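Local coordinates for protein putative tRNA (Adenine(37)-N6)-methyltransferase (Pseudomonas aeruginosa, PDB 7BTU) that probably methylates threonylcarbamoyladenosine at position 37 of tRNA, with S-adenosyl-L-methionine as methyl donor, at residues F25-Q30 and D126-T131; G92-A95 and R101-G104; V110-F115 and L120-I125. One frame throughout, in Å; residues are numbered along the deposited sequence.

All three contacts lie in the N-terminal domain, whose antiparallel strands close into a barrel. Contact 3 belongs to the barrel wall. It pairs the two strands of a hairpin through backbone bonds and is partly buried. Contact 1 adjoins it in sequence, since 120-125 runs straight into 126-131; its other segment, 25-30, comes much earlier. It is a surface contact between two loops, and only apolar and backbone atoms meet across it. Contact 2 is set apart, its centre about 27 Å from that of contact 3. It is a buried loop contact in which an arginine bonds a backbone carbonyl. The second subunit packs closely on contact 2 and reaches the margin of contact 1, but does not touch contact 3.

Contact 1: F25-Q30 and D126-T131; sequences FAIPRQ and DLLDGT
L128, which touches I27 across the contact, has its carbonyl O gripped twice by T131. The hydroxyl OG1 of T131 donates to L128 O at 2.6 Å. The backbone N of T131 donates to the same L128 O at 3.1 Å. Both donors arrive from the same face of the carbonyl plane. These two bonds pin the turn that starts at L128, the residue whose CD2 meets I27.

I27 carries the contact from its own side. Its CG2 is anti to the backbone N and rests against D126, with I27 CG2 3.7 Å from D126 CB. The other branch is extended (chi2 177°), which carries CD1 over the backbone to lie 3.5 Å from D126 O. The same methyl also reaches the side chain of L128, with I27 CD1 4.1 Å from L128 CD2. The isoleucine thus spans D126 and L128, and its branches make van der Waals contact with side chains and a backbone carbonyl. The carboxylate of D126 is engaged away from I27: its OD1 is hydrogen-bonded to S108. L127 turns its side chain from I27 and packs on L64 and F66 of strand 61-67.

The doubly held carbonyl closes a type II beta turn from L128 to T131. G130 takes the third position with positive phi (88°), as is usual for glycine there. The turn lies in the loop joining barrel strands 119-123 and 132-138.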
ATOM      1  N   PHE B  25       7.228  16.287 -11.796  1.00 26.94           N
ATOM      2  CA  PHE B  25       6.126  16.595 -12.687  1.00 35.56           C
ATOM      3  C   PHE B  25       6.114  15.693 -13.919  1.00 34.43           C
ATOM      4  O   PHE B  25       5.064  15.544 -14.541  1.00 35.82           O
ATOM      5  CB  PHE B  25       6.144  18.069 -13.090  1.00 40.56           C
ATOM      6  CG  PHE B  25       7.338  18.463 -13.926  1.00 44.72           C
ATOM      7  CD1 PHE B  25       7.340  18.248 -15.303  1.00 46.03           C
ATOM      8  CD2 PHE B  25       8.422  19.105 -13.339  1.00 46.38           C
ATOM      9  CE1 PHE B  25       8.416  18.601 -16.065  1.00 48.58           C
ATOM     10  CE2 PHE B  25       9.509  19.471 -14.093  1.00 49.17           C
ATOM     11  CZ  PHE B  25       9.512  19.222 -15.465  1.00 50.63           C
ATOM     12  N   ALA B  26       7.231  15.035 -14.247  1.00 31.57           N
ATOM     13  CA  ALA B  26       7.232  14.095 -15.366  1.00 33.20           C
ATOM     14  C   ALA B  26       6.598  12.731 -15.054  1.00 30.99           C
ATOM     15  O   ALA B  26       6.249  11.962 -15.978  1.00 28.39           O
ATOM     16  CB  ALA B  26       8.679  13.841 -15.760  1.00 36.75           C
ATOM     17  N   ILE B  27       6.429  12.415 -13.794  1.00 29.12           N
ATOM     18  CA  ILE B  27       5.963  11.081 -13.454  1.00 25.93           C
ATOM     19  C   ILE B  27       4.509  10.928 -13.864  1.00 25.17           C
ATOM     20  O   ILE B  27       3.684  11.775 -13.506  1.00 26.58           O
ATOM     21  CB  ILE B  27       6.163  10.829 -11.975  1.00 25.88           C
ATOM     22  CG1 ILE B  27       7.667  10.825 -11.682  1.00 28.34           C
ATOM     23  CG2 ILE B  27       5.540   9.488 -11.606  1.00 24.96           C
ATOM     24  CD1 ILE B  27       7.961  10.658 -10.221  1.00 27.29           C
ATOM     25  N   PRO B  28       4.148   9.897 -14.623  1.00 24.31           N
ATOM     26  CA  PRO B  28       2.750   9.764 -15.029  1.00 25.72           C
ATOM     27  C   PRO B  28       1.844   9.555 -13.828  1.00 26.15           C
ATOM     28  O   PRO B  28       2.201   8.889 -12.845  1.00 22.12           O
ATOM     29  CB  PRO B  28       2.741   8.543 -15.965  1.00 30.47           C
ATOM     30  CG  PRO B  28       4.121   8.066 -16.058  1.00 32.74           C
ATOM     31  CD  PRO B  28       5.051   9.041 -15.403  1.00 26.87           C
ATOM     32  N   ARG B  29       0.657  10.139 -13.928  1.00 29.38           N
ATOM     33  CA  ARG B  29      -0.362   9.940 -12.900  1.00 33.91           C
ATOM     34  C   ARG B  29      -0.855   8.504 -12.861  1.00 31.77           C
ATOM     35  O   ARG B  29      -1.329   8.043 -11.810  1.00 30.40           O
ATOM     36  CB  ARG B  29      -1.520  10.916 -13.141  1.00 38.40           C
ATOM     37  N   GLN B  30      -0.751   7.775 -13.987  1.00 26.82           N
ATOM     38  CA  GLN B  30      -1.143   6.371 -14.073  1.00 24.92           C
ATOM     39  C   GLN B  30       0.065   5.561 -14.533  1.00 25.90           C
ATOM     40  O   GLN B  30       0.161   5.138 -15.705  1.00 24.30           O
ATOM     41  CB  GLN B  30      -2.326   6.175 -15.008  1.00 28.84           C
ATOM     42  CG  GLN B  30      -3.583   6.691 -14.437  1.00 32.97           C
ATOM     43  CD  GLN B  30      -4.744   6.386 -15.342  1.00 38.39           C
ATOM     44  OE1 GLN B  30      -5.126   7.212 -16.181  1.00 47.96           O
ATOM     45  NE2 GLN B  30      -5.281   5.187 -15.219  1.00 33.36           N
ATOM     46  N   ASP B 126       7.070   4.706 -10.794  1.00 15.59           N
ATOM     47  CA  ASP B 126       6.683   6.083 -10.522  1.00 19.23           C
ATOM     48  C   ASP B 126       7.595   6.731  -9.496  1.00 20.00           C
ATOM     49  O   ASP B 126       7.140   7.600  -8.750  1.00 21.11           O
ATOM     50  CB  ASP B 126       5.227   6.162 -10.053  1.00 24.40           C
ATOM     51  CG  ASP B 126       4.975   5.454  -8.704  1.00 26.89           C
ATOM     52  OD1 ASP B 126       5.900   4.768  -8.163  1.00 25.75           O
ATOM     53  OD2 ASP B 126       3.821   5.569  -8.194  1.00 27.65           O
ATOM     54  N   LEU B 127       8.823   6.241  -9.353  1.00 18.83           N
ATOM     55  CA  LEU B 127       9.740   6.717  -8.325  1.00 17.47           C
ATOM     56  C   LEU B 127      10.896   7.459  -8.951  1.00 19.25           C
ATOM     57  O   LEU B 127      11.443   7.012  -9.955  1.00 16.69           O
ATOM     58  CB  LEU B 127      10.297   5.545  -7.480  1.00 19.32           C
ATOM     59  CG  LEU B 127       9.203   4.799  -6.711  1.00 22.94           C
ATOM     60  CD1 LEU B 127       9.800   3.630  -5.970  1.00 19.84           C
ATOM     61  CD2 LEU B 127       8.519   5.745  -5.732  1.00 20.83           C
ATOM     62  N   LEU B 128      11.331   8.521  -8.290  1.00 16.22           N
ATOM     63  CA  LEU B 128      12.479   9.283  -8.759  1.00 19.31           C
ATOM     64  C   LEU B 128      13.765   8.487  -8.628  1.00 17.21           C
ATOM     65  O   LEU B 128      13.935   7.675  -7.704  1.00 17.56           O
ATOM     66  CB  LEU B 128      12.615  10.584  -7.944  1.00 18.31           C
ATOM     67  CG  LEU B 128      11.505  11.599  -8.239  1.00 20.16           C
ATOM     68  CD1 LEU B 128      11.505  12.729  -7.155  1.00 23.45           C
ATOM     69  CD2 LEU B 128      11.677  12.261  -9.657  1.00 22.04           C
ATOM     70  N   ASP B 129      14.684   8.745  -9.566  1.00 18.07           N
ATOM     71  CA  ASP B 129      16.035   8.206  -9.491  1.00 16.05           C
ATOM     72  C   ASP B 129      16.623   8.571  -8.129  1.00 18.41           C
ATOM     73  O   ASP B 129      16.495   9.717  -7.670  1.00 14.79           O
ATOM     74  CB  ASP B 129      16.918   8.799 -10.593  1.00 20.40           C
ATOM     75  CG  ASP B 129      18.243   8.097 -10.693  1.00 22.62           C
ATOM     76  OD1 ASP B 129      18.305   6.876 -10.944  1.00 20.55           O
ATOM     77  OD2 ASP B 129      19.233   8.749 -10.421  1.00 22.52           O
ATOM     78  N   GLY B 130      17.265   7.595  -7.478  1.00 15.12           N
ATOM     79  CA  GLY B 130      17.848   7.841  -6.156  1.00 18.22           C
ATOM     80  C   GLY B 130      16.922   7.624  -4.973  1.00 18.03           C
ATOM     81  O   GLY B 130      17.358   7.811  -3.815  1.00 18.35           O
ATOM     82  N   THR B 131      15.658   7.237  -5.205  1.00 14.39           N
ATOM     83  CA  THR B 131      14.709   7.119  -4.119  1.00 16.80           C
ATOM     84  C   THR B 131      15.158   6.029  -3.139  1.00 13.99           C
ATOM     85  O   THR B 131      15.397   4.894  -3.578  1.00 13.04           O
ATOM     86  CB  THR B 131      13.330   6.790  -4.658  1.00 18.75           C
ATOM     87  OG1 THR B 131      12.804   7.931  -5.399  1.00 16.85           O
ATOM     88  CG2 THR B 131      12.420   6.481  -3.417  1.00 18.90           C
TER

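Contact 2: G92-A95 and R101-G104; sequences GVFA and RPNG
V93 to A95 form a short 3-10 segment, closed by the bond from A95 N to G92 O at 2.8 Å. Facing it, R101 to G104 make a tight turn in which G104 N donates to R101 O at 3.1 Å. The two backbones come nearest at V93 and R101, whose CA atoms are 6.6 Å apart.

R101 bridges the gap. Its chain bends at chi3 (-48°), and this turns the guanidinium toward V93 O. NH2 of R101 donates to V93 O at 3.2 Å. The bond is bent, 137° at the hydrogen, and the donor sits above the carbonyl plane. V93 O also accepts from T96 OG1. Beside this bond, V93 CG2 lies over one face of the guanidinium and touches R101 CB at 3.7 Å. The other methyl of V93, CG1, covers one face of the F94 ring. The far end of that ring meets proline: F94 CZ is 3.9 Å from P102 CG.

R101 also reaches across the interface: its NE forms a salt bridge with D135 of the second subunit. F94 packs on I14 of the second subunit and P102 on F47 of the second subunit. This buried loop pair is part of a dimer interface.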
ATOM      1  N   GLY B  92      -7.227  17.968   3.452  1.00 29.79           N
ATOM      2  CA  GLY B  92      -6.349  17.477   4.490  1.00 24.87           C
ATOM      3  C   GLY B  92      -5.244  16.592   3.940  1.00 24.48           C
ATOM      4  O   GLY B  92      -5.421  15.861   2.964  1.00 25.33           O
ATOM      5  N   VAL B  93      -4.074  16.659   4.571  1.00 23.45           N
ATOM      6  CA  VAL B  93      -2.952  15.870   4.069  1.00 25.79           C
ATOM      7  C   VAL B  93      -3.315  14.387   4.038  1.00 25.51           C
ATOM      8  O   VAL B  93      -2.911  13.654   3.124  1.00 24.52           O
ATOM      9  CB  VAL B  93      -1.682  16.131   4.922  1.00 28.78           C
ATOM     10  CG1 VAL B  93      -1.880  15.637   6.350  1.00 28.50           C
ATOM     11  CG2 VAL B  93      -0.423  15.441   4.287  1.00 31.94           C
ATOM     12  N   PHE B  94      -4.120  13.936   4.991  1.00 22.46           N
ATOM     13  CA  PHE B  94      -4.487  12.523   5.058  1.00 20.60           C
ATOM     14  C   PHE B  94      -5.558  12.153   4.042  1.00 20.91           C
ATOM     15  O   PHE B  94      -5.879  10.965   3.914  1.00 20.93           O
ATOM     16  CB  PHE B  94      -4.952  12.177   6.479  1.00 21.33           C
ATOM     17  CG  PHE B  94      -3.865  12.328   7.498  1.00 26.46           C
ATOM     18  CD1 PHE B  94      -2.610  11.793   7.263  1.00 21.67           C
ATOM     19  CD2 PHE B  94      -4.087  13.005   8.691  1.00 22.99           C
ATOM     20  CE1 PHE B  94      -1.574  11.907   8.262  1.00 22.39           C
ATOM     21  CE2 PHE B  94      -3.080  13.113   9.649  1.00 25.00           C
ATOM     22  CZ  PHE B  94      -1.827  12.598   9.435  1.00 23.17           C
ATOM     23  N   ALA B  95      -6.114  13.140   3.343  1.00 21.62           N
ATOM     24  CA  ALA B  95      -7.024  12.893   2.237  1.00 28.20           C
ATOM     25  C   ALA B  95      -6.293  12.877   0.893  1.00 29.15           C
ATOM     26  O   ALA B  95      -6.939  12.810  -0.158  1.00 27.39           O
ATOM     27  CB  ALA B  95      -8.123  13.972   2.226  1.00 23.81           C
ATOM     28  N   ARG B 101       4.458  14.989   3.949  1.00 26.13           N
ATOM     29  CA  ARG B 101       3.471  14.449   4.881  1.00 27.82           C
ATOM     30  C   ARG B 101       4.162  13.936   6.148  1.00 27.47           C
ATOM     31  O   ARG B 101       5.385  13.746   6.160  1.00 24.14           O
ATOM     32  CB  ARG B 101       2.647  13.345   4.208  1.00 25.40           C
ATOM     33  CG  ARG B 101       3.453  12.180   3.792  1.00 24.09           C
ATOM     34  CD  ARG B 101       2.618  11.243   2.887  1.00 24.11           C
ATOM     35  NE  ARG B 101       1.283  10.941   3.409  1.00 24.21           N
ATOM     36  CZ  ARG B 101       0.140  11.470   2.956  1.00 24.66           C
ATOM     37  NH1 ARG B 101       0.132  12.390   1.981  1.00 21.19           N
ATOM     38  NH2 ARG B 101      -0.994  11.123   3.531  1.00 27.00           N
ATOM     39  N   PRO B 102       3.418  13.791   7.251  1.00 26.66           N
ATOM     40  CA  PRO B 102       4.015  13.282   8.496  1.00 24.63           C
ATOM     41  C   PRO B 102       4.766  11.985   8.241  1.00 23.70           C
ATOM     42  O   PRO B 102       4.280  11.091   7.547  1.00 21.01           O
ATOM     43  CB  PRO B 102       2.801  13.050   9.407  1.00 25.18           C
ATOM     44  CG  PRO B 102       1.764  13.996   8.918  1.00 30.95           C
ATOM     45  CD  PRO B 102       1.992  14.151   7.426  1.00 29.00           C
ATOM     46  N   ASN B 103       5.984  11.918   8.759  1.00 21.91           N
ATOM     47  CA  ASN B 103       6.872  10.751   8.641  1.00 20.98           C
ATOM     48  C   ASN B 103       7.482  10.474   7.276  1.00 22.93           C
ATOM     49  O   ASN B 103       8.416   9.683   7.209  1.00 23.51           O
ATOM     50  CB  ASN B 103       6.164   9.485   9.121  1.00 23.09           C
ATOM     51  CG  ASN B 103       5.973   9.522  10.601  1.00 21.37           C
ATOM     52  OD1 ASN B 103       6.903   9.890  11.297  1.00 22.83           O
ATOM     53  ND2 ASN B 103       4.743   9.293  11.087  1.00 19.13           N
ATOM     54  N   GLY B 104       7.021  11.122   6.203  1.00 19.44           N
ATOM     55  CA  GLY B 104       7.787  11.116   4.962  1.00 14.87           C
ATOM     56  C   GLY B 104       7.833   9.804   4.181  1.00 16.85           C
ATOM     57  O   GLY B 104       8.788   9.596   3.428  1.00 18.22           O
TER

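Contact 3: V110-F115 and L120-I125; sequences VRLEGF and LWLSGI
The hydroxyl OG of S123 donates to E113 OE1 at 2.6 Å; OE1 accepts with its anti lone pair, the one away from the other oxygen. E113 bends at chi2 (-72°), which folds its acid back along the neighbouring strand to S123. Next to this bond, R111 and S123 form a hydrogen-bonded antiparallel pair. S123 N donates to R111 O at 3.0 Å, and R111 N returns a longer bond to S123 O.

Further along, E113 and G114 both face W121, a classic beta bulge in the barrel hairpin of strands 105-116 and 119-123. E113 N donates to W121 O at 2.7 Å, and W121 N donates to G114 O in a nearly straight bond (168°). The indole turns its edge to the backbone here, with W121 CE3 3.9 Å from F115 CA.

The sheet face carrying L112, F115, L120 and L122, opposite that of R111, W121 and S123, packs through apolar groups. L112 CD1 touches L120 CB at 3.9 Å, and F115 CB meets L120 CD2 at 3.7 Å. At the V110 end, V110 CG2 packs on L122 CB at 3.7 Å, the two side chains crossing at about a right angle.

Strand 61-67 borders the hairpin on one side, where V110 packs on V62 and L64. Strand 38-43 borders it on the other through L41 and T40. R111 NH1 is held by S60 O.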
ATOM      1  N   VAL B 110       4.342  -1.523  -8.282  1.00 16.05           N
ATOM      2  CA  VAL B 110       5.132  -1.485  -9.501  1.00 13.76           C
ATOM      3  C   VAL B 110       5.150  -2.886 -10.064  1.00 18.04           C
ATOM      4  O   VAL B 110       5.097  -3.864  -9.327  1.00 13.84           O
ATOM      5  CB  VAL B 110       6.560  -0.914  -9.188  1.00 19.53           C
ATOM      6  CG1 VAL B 110       7.318  -1.796  -8.256  1.00 19.15           C
ATOM      7  CG2 VAL B 110       7.365  -0.635 -10.409  1.00 19.16           C
ATOM      8  N   ARG B 111       5.279  -2.978 -11.373  1.00 15.09           N
ATOM      9  CA  ARG B 111       5.404  -4.267 -12.025  1.00 17.05           C
ATOM     10  C   ARG B 111       6.814  -4.802 -11.815  1.00 15.54           C
ATOM     11  O   ARG B 111       7.799  -4.077 -12.018  1.00 14.76           O
ATOM     12  CB  ARG B 111       5.126  -4.124 -13.534  1.00 18.12           C
ATOM     13  CG  ARG B 111       5.253  -5.483 -14.238  1.00 23.73           C
ATOM     14  CD  ARG B 111       3.955  -6.218 -14.111  1.00 31.18           C
ATOM     15  NE  ARG B 111       3.777  -7.176 -15.206  1.00 33.71           N
ATOM     16  CZ  ARG B 111       4.353  -8.369 -15.212  1.00 34.25           C
ATOM     17  NH1 ARG B 111       5.123  -8.733 -14.175  1.00 26.40           N
ATOM     18  NH2 ARG B 111       4.155  -9.197 -16.245  1.00 38.54           N
ATOM     19  N   LEU B 112       6.914  -6.068 -11.363  1.00 14.29           N
ATOM     20  CA  LEU B 112       8.195  -6.730 -11.152  1.00 15.58           C
ATOM     21  C   LEU B 112       8.513  -7.480 -12.449  1.00 20.93           C
ATOM     22  O   LEU B 112       7.811  -8.432 -12.799  1.00 21.22           O
ATOM     23  CB  LEU B 112       8.123  -7.710  -9.958  1.00 15.00           C
ATOM     24  CG  LEU B 112       9.394  -8.505  -9.696  1.00 15.55           C
ATOM     25  CD1 LEU B 112      10.567  -7.555  -9.379  1.00 14.82           C
ATOM     26  CD2 LEU B 112       9.169  -9.437  -8.435  1.00 14.47           C
ATOM     27  N   GLU B 113       9.539  -7.031 -13.176  1.00 16.17           N
ATOM     28  CA  GLU B 113       9.897  -7.721 -14.421  1.00 19.42           C
ATOM     29  C   GLU B 113      10.738  -8.947 -14.140  1.00 22.46           C
ATOM     30  O   GLU B 113      10.743  -9.877 -14.938  1.00 21.89           O
ATOM     31  CB  GLU B 113      10.672  -6.788 -15.354  1.00 23.52           C
ATOM     32  CG  GLU B 113       9.812  -5.630 -15.865  1.00 21.74           C
ATOM     33  CD  GLU B 113       8.742  -6.092 -16.907  1.00 31.09           C
ATOM     34  OE1 GLU B 113       7.748  -5.368 -17.145  1.00 33.28           O
ATOM     35  OE2 GLU B 113       8.894  -7.195 -17.473  1.00 39.57           O
ATOM     36  N   GLY B 114      11.488  -8.937 -13.048  1.00 19.79           N
ATOM     37  CA  GLY B 114      12.368 -10.058 -12.745  1.00 25.06           C
ATOM     38  C   GLY B 114      13.333  -9.627 -11.656  1.00 21.08           C
ATOM     39  O   GLY B 114      13.319  -8.478 -11.205  1.00 20.54           O
ATOM     40  N   PHE B 115      14.191 -10.558 -11.255  1.00 19.20           N
ATOM     41  CA  PHE B 115      15.110 -10.206 -10.192  1.00 19.72           C
ATOM     42  C   PHE B 115      16.315 -11.129 -10.222  1.00 24.34           C
ATOM     43  O   PHE B 115      16.297 -12.195 -10.843  1.00 25.31           O
ATOM     44  CB  PHE B 115      14.420 -10.297  -8.829  1.00 19.36           C
ATOM     45  CG  PHE B 115      13.930 -11.673  -8.478  1.00 23.84           C
ATOM     46  CD1 PHE B 115      12.647 -12.074  -8.848  1.00 27.78           C
ATOM     47  CD2 PHE B 115      14.734 -12.563  -7.761  1.00 26.07           C
ATOM     48  CE1 PHE B 115      12.170 -13.348  -8.539  1.00 28.70           C
ATOM     49  CE2 PHE B 115      14.244 -13.836  -7.412  1.00 28.21           C
ATOM     50  CZ  PHE B 115      12.957 -14.217  -7.796  1.00 26.79           C
ATOM     51  N   LEU B 120      16.101  -5.831  -8.179  1.00 18.76           N
ATOM     52  CA  LEU B 120      14.804  -6.024  -8.819  1.00 18.45           C
ATOM     53  C   LEU B 120      14.767  -5.185 -10.088  1.00 19.83           C
ATOM     54  O   LEU B 120      15.174  -4.009 -10.065  1.00 16.06           O
ATOM     55  CB  LEU B 120      13.642  -5.543  -7.940  1.00 19.28           C
ATOM     56  CG  LEU B 120      13.492  -6.084  -6.503  1.00 21.25           C
ATOM     57  CD1 LEU B 120      12.152  -5.598  -5.912  1.00 21.10           C
ATOM     58  CD2 LEU B 120      13.549  -7.528  -6.530  1.00 20.91           C
ATOM     59  N   TRP B 121      14.226  -5.767 -11.153  1.00 18.59           N
ATOM     60  CA  TRP B 121      13.910  -5.062 -12.408  1.00 20.93           C
ATOM     61  C   TRP B 121      12.440  -4.665 -12.404  1.00 17.69           C
ATOM     62  O   TRP B 121      11.565  -5.517 -12.239  1.00 18.14           O
ATOM     63  CB  TRP B 121      14.188  -5.951 -13.632  1.00 25.15           C
ATOM     64  CG  TRP B 121      15.555  -5.848 -14.017  1.00 28.06           C
ATOM     65  CD1 TRP B 121      16.137  -4.817 -14.744  1.00 31.56           C
ATOM     66  CD2 TRP B 121      16.604  -6.743 -13.681  1.00 30.07           C
ATOM     67  NE1 TRP B 121      17.464  -5.058 -14.898  1.00 32.70           N
ATOM     68  CE2 TRP B 121      17.789  -6.223 -14.249  1.00 31.73           C
ATOM     69  CE3 TRP B 121      16.658  -7.951 -12.991  1.00 32.39           C
ATOM     70  CZ2 TRP B 121      19.003  -6.849 -14.121  1.00 36.19           C
ATOM     71  CZ3 TRP B 121      17.873  -8.585 -12.879  1.00 38.29           C
ATOM     72  CH2 TRP B 121      19.033  -8.034 -13.437  1.00 38.49           C
ATOM     73  N   LEU B 122      12.169  -3.372 -12.607  1.00 14.84           N
ATOM     74  CA  LEU B 122      10.848  -2.810 -12.428  1.00 15.23           C
ATOM     75  C   LEU B 122      10.386  -2.146 -13.735  1.00 15.52           C
ATOM     76  O   LEU B 122      11.200  -1.657 -14.523  1.00 17.16           O
ATOM     77  CB  LEU B 122      10.829  -1.741 -11.294  1.00 15.17           C
ATOM     78  CG  LEU B 122      11.491  -2.261 -10.012  1.00 17.37           C
ATOM     79  CD1 LEU B 122      11.656  -1.121  -8.955  1.00 16.39           C
ATOM     80  CD2 LEU B 122      10.694  -3.487  -9.498  1.00 17.96           C
ATOM     81  N   SER B 123       9.072  -2.075 -13.913  1.00 15.56           N
ATOM     82  CA  SER B 123       8.508  -1.352 -15.053  1.00 16.68           C
ATOM     83  C   SER B 123       7.228  -0.705 -14.592  1.00 17.89           C
ATOM     84  O   SER B 123       6.658  -1.079 -13.553  1.00 15.35           O
ATOM     85  CB  SER B 123       8.238  -2.271 -16.252  1.00 20.87           C
ATOM     86  OG  SER B 123       7.203  -3.142 -15.892  1.00 24.63           O
ATOM     87  N   GLY B 124       6.817   0.315 -15.345  1.00 19.10           N
ATOM     88  CA  GLY B 124       5.704   1.096 -14.871  1.00 17.33           C
ATOM     89  C   GLY B 124       6.053   1.843 -13.613  1.00 16.83           C
ATOM     90  O   GLY B 124       5.190   2.020 -12.752  1.00 20.79           O
ATOM     91  N   ILE B 125       7.273   2.306 -13.502  1.00 17.76           N
ATOM     92  CA  ILE B 125       7.759   2.840 -12.235  1.00 19.69           C
ATOM     93  C   ILE B 125       7.238   4.268 -12.058  1.00 21.24           C
ATOM     94  O   ILE B 125       6.970   4.978 -13.032  1.00 15.97           O
ATOM     95  CB  ILE B 125       9.309   2.774 -12.233  1.00 22.00           C
ATOM     96  CG1 ILE B 125       9.877   2.754 -10.803  1.00 26.46           C
ATOM     97  CG2 ILE B 125       9.970   3.918 -13.066  1.00 22.17           C
ATOM     98  CD1 ILE B 125      11.350   2.523 -10.795  1.00 28.54           C
TER